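Local coordinates for protein poly(ADP-ribose) glycohydrolase (Thermomonospora curvata, PDB 3SIG) that hydrolyses the ribose-ribose glycosidic bonds of poly(ADP-ribose), releasing ADP-ribose, which it holds in a macrodomain-type pocket, at residues A[197-202]-A[218-223]. Sequence-based numbering, arbitrary orientation.
Sequences RGRAAK and GAWGCG. With AR6 ([(2R,3S,4R,5R)-5-(6-aminopurin-9-yl)-3,4-dihydroxy-oxolan-2-yl]methyl [hydroxy-[[(2R,3S,4R,5S)-3,4,5-trihydroxyoxolan-2-yl]methoxy]phosphoryl] hydrogen phosphate), chain B.
Trp220 reaches from the diphosphate-binding loop of this macrodomain fold to helix 189-209, where the far end of its indole meets Arg199 and Ala200. The loop follows strand 214-217 of the central mixed sheet and precedes helix 229-240. With CG anti to the backbone N (chi1 -178°), the indole extends from the loop with its six-membered ring foremost. Trp220 CH2 approaches Arg199 CG to 3.7 Å, and Arg199 CB and CG both lie at the ring edge, near its plane. The two side chains cross at about a right angle. Contact is made by the aliphatic stem of the arginine, CB, CG and CD, the last lying 3.9 Å from both CH2 and CZ2 of Trp220. A bend at chi3 (-61°) then turns the guanidinium, whose plane stands 74° from that of the indole; there NE forms a salt bridge with Asp145 and NH2 hydrogen-bonds to the carbonyls of Leu142 and Pro176. Beside this stem, the methyl CB of Ala200 packs against Trp220 CZ3 at 4.0 Å, while Phe236 and Leu239 of helix 229-240 touch the same alanine.

No hydrogen bond joins the two segments, yet the buried indole N-H is satisfied: NE1 donates to the carbonyl of Ser175. The Trp220 side chain is thus held at its pyrrole nitrogen and packed at its benzo end. Its backbone lies within a type II beta turn from Ala219 to Cys222, with Gly221 at positive phi, and this turn and the glycine after it bring their amides to the diphosphate of ADP-ribose. Gly221 N makes a weak, bent hydrogen bond to O1B of AR6, whereas Gly223 N donates over 2.9 Å to AR6 O2B, an oxygen on the same phosphorus, PB.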
loop_
_atom_site.group_PDB
_atom_site.type_symbol
_atom_site.label_atom_id
_atom_site.label_comp_id
_atom_site.label_asym_id
_atom_site.label_seq_id
_atom_site.Cartn_x
_atom_site.Cartn_y
_atom_site.Cartn_z
ATOM N N ARG A 197 -2.850 -10.758 -11.787
ATOM C CA ARG A 197 -3.493 -11.788 -11.015
ATOM C C ARG A 197 -2.501 -12.527 -10.129
ATOM O O ARG A 197 -2.775 -12.756 -8.945
ATOM C CB ARG A 197 -4.219 -12.759 -11.926
ATOM C CG ARG A 197 -4.971 -13.783 -11.107
ATOM C CD ARG A 197 -5.868 -14.654 -11.951
ATOM N NE ARG A 197 -6.710 -15.509 -11.120
ATOM C CZ ARG A 197 -6.336 -16.704 -10.673
ATOM N NH1 ARG A 197 -5.136 -17.191 -10.980
ATOM N NH2 ARG A 197 -7.165 -17.418 -9.922
ATOM N N GLY A 198 -1.360 -12.924 -10.692
ATOM C CA GLY A 198 -0.363 -13.623 -9.902
ATOM C C GLY A 198 0.135 -12.809 -8.730
ATOM O O GLY A 198 0.339 -13.305 -7.604
ATOM N N ARG A 199 0.381 -11.538 -8.985
ATOM C CA ARG A 199 0.927 -10.640 -7.981
ATOM C C ARG A 199 -0.085 -10.295 -6.917
ATOM O O ARG A 199 0.218 -10.342 -5.737
ATOM C CB ARG A 199 1.506 -9.395 -8.677
ATOM C CG ARG A 199 2.416 -8.541 -7.810
ATOM C CD ARG A 199 3.207 -7.550 -8.638
ATOM N NE ARG A 199 4.069 -8.243 -9.597
ATOM C CZ ARG A 199 4.700 -7.654 -10.589
ATOM N NH1 ARG A 199 5.406 -8.397 -11.429
ATOM N NH2 ARG A 199 4.581 -6.369 -10.803
ATOM N N ALA A 200 -1.291 -9.946 -7.331
ATOM C CA ALA A 200 -2.354 -9.699 -6.362
ATOM C C ALA A 200 -2.658 -10.928 -5.507
ATOM O O ALA A 200 -2.897 -10.800 -4.295
ATOM C CB ALA A 200 -3.627 -9.235 -7.065
ATOM N N ALA A 201 -2.584 -12.108 -6.086
ATOM C CA ALA A 201 -2.809 -13.294 -5.295
ATOM C C ALA A 201 -1.753 -13.408 -4.198
ATOM O O ALA A 201 -2.040 -13.834 -3.069
ATOM C CB ALA A 201 -2.784 -14.518 -6.152
ATOM N N LYS A 202 -0.512 -13.067 -4.536
ATOM C CA LYS A 202 0.586 -13.113 -3.575
ATOM C C LYS A 202 0.464 -12.052 -2.482
ATOM O O LYS A 202 0.785 -12.301 -1.308
ATOM C CB LYS A 202 1.937 -13.052 -4.333
ATOM C CG LYS A 202 2.202 -14.283 -5.112
ATOM C CD LYS A 202 3.462 -14.205 -5.961
ATOM C CE LYS A 202 3.755 -15.546 -6.612
ATOM N NZ LYS A 202 5.008 -15.510 -7.413
ATOM N N GLY A 218 -7.302 -1.054 -3.307
ATOM C CA GLY A 218 -7.734 0.091 -4.114
ATOM C C GLY A 218 -7.261 -0.091 -5.537
ATOM O O GLY A 218 -6.965 -1.219 -5.973
ATOM N N ALA A 219 -7.169 1.034 -6.230
ATOM C CA ALA A 219 -6.874 1.085 -7.655
ATOM C C ALA A 219 -5.382 1.029 -7.953
ATOM O O ALA A 219 -4.802 1.870 -8.620
ATOM C CB ALA A 219 -7.507 2.328 -8.261
ATOM N N TRP A 220 -4.769 -0.001 -7.400
ATOM C CA TRP A 220 -3.352 -0.348 -7.505
ATOM C C TRP A 220 -2.902 -0.276 -8.953
ATOM O O TRP A 220 -3.534 -0.870 -9.838
ATOM C CB TRP A 220 -3.213 -1.775 -7.018
ATOM C CG TRP A 220 -1.857 -2.379 -6.964
ATOM C CD1 TRP A 220 -0.692 -1.848 -6.460
ATOM C CD2 TRP A 220 -1.566 -3.707 -7.365
ATOM N NE1 TRP A 220 0.311 -2.787 -6.532
ATOM C CE2 TRP A 220 -0.211 -3.941 -7.065
ATOM C CE3 TRP A 220 -2.335 -4.743 -7.942
ATOM C CZ2 TRP A 220 0.412 -5.153 -7.344
ATOM C CZ3 TRP A 220 -1.714 -5.944 -8.218
ATOM C CH2 TRP A 220 -0.353 -6.138 -7.933
ATOM N N GLY A 221 -1.866 0.501 -9.232
ATOM C CA GLY A 221 -1.304 0.546 -10.567
ATOM C C GLY A 221 -2.024 1.454 -11.546
ATOM O O GLY A 221 -1.562 1.567 -12.684
ATOM N N CYS A 222 -3.117 2.088 -11.147
ATOM C CA CYS A 222 -4.017 2.719 -12.106
ATOM C C CYS A 222 -3.872 4.223 -12.260
ATOM O O CYS A 222 -4.714 4.841 -12.934
ATOM C CB CYS A 222 -5.477 2.394 -11.776
ATOM S SG CYS A 222 -5.900 0.659 -11.854
ATOM N N GLY A 223 -2.845 4.789 -11.627
ATOM C CA GLY A 223 -2.563 6.212 -11.754
ATOM C C GLY A 223 -1.250 6.406 -12.455
ATOM O O GLY A 223 -1.164 6.306 -13.694
HETATM N N1 AR6 B . -5.774 6.707 -1.359
HETATM C C2 AR6 B . -6.528 5.949 -2.149
HETATM N N3 AR6 B . -6.528 5.970 -3.513
HETATM C C4 AR6 B . -5.642 6.847 -4.039
HETATM C C5 AR6 B . -4.798 7.684 -3.228
HETATM C C6 AR6 B . -4.918 7.548 -1.870
HETATM N N6 AR6 B . -4.144 8.348 -1.028
HETATM N N7 AR6 B . -3.996 8.447 -4.150
HETATM C C8 AR6 B . -4.374 8.111 -5.337
HETATM N N9 AR6 B . -5.355 7.164 -5.369
HETATM P PA AR6 B . -1.077 5.800 -7.687
HETATM P PB AR6 B . 0.242 3.526 -9.089
HETATM C "C1'" AR6 B . -6.037 6.490 -6.470
HETATM O O1A AR6 B . -1.021 6.576 -8.954
HETATM O O1B AR6 B . 0.392 2.114 -8.558
HETATM C C1D AR6 B . 4.061 6.581 -6.893
HETATM O O1D AR6 B . 4.921 7.625 -7.254
HETATM C "C2'" AR6 B . -6.078 7.292 -7.753
HETATM O "O2'" AR6 B . -7.277 7.045 -8.432
HETATM O O2A AR6 B . -0.452 6.405 -6.457
HETATM O O2B AR6 B . -0.504 3.727 -10.365
HETATM C C2D AR6 B . 4.897 5.419 -6.527
HETATM O O2D AR6 B . 5.958 5.648 -5.666
HETATM C "C3'" AR6 B . -4.936 6.723 -8.513
HETATM O "O3'" AR6 B . -5.117 6.799 -9.889
HETATM O O3A AR6 B . -0.501 4.338 -7.936
HETATM C C3D AR6 B . 5.044 4.651 -7.770
HETATM O O3D AR6 B . 6.191 5.191 -8.373
HETATM C "C4'" AR6 B . -4.847 5.295 -8.059
HETATM O "O4'" AR6 B . -5.454 5.251 -6.787
HETATM C C4D AR6 B . 3.789 4.971 -8.501
HETATM O O4D AR6 B . 3.290 6.209 -8.017
HETATM C "C5'" AR6 B . -3.446 4.700 -8.008
HETATM O "O5'" AR6 B . -2.590 5.507 -7.216
HETATM C C5D AR6 B . 2.717 3.888 -8.385
HETATM O O5D AR6 B . 1.645 4.235 -9.241
#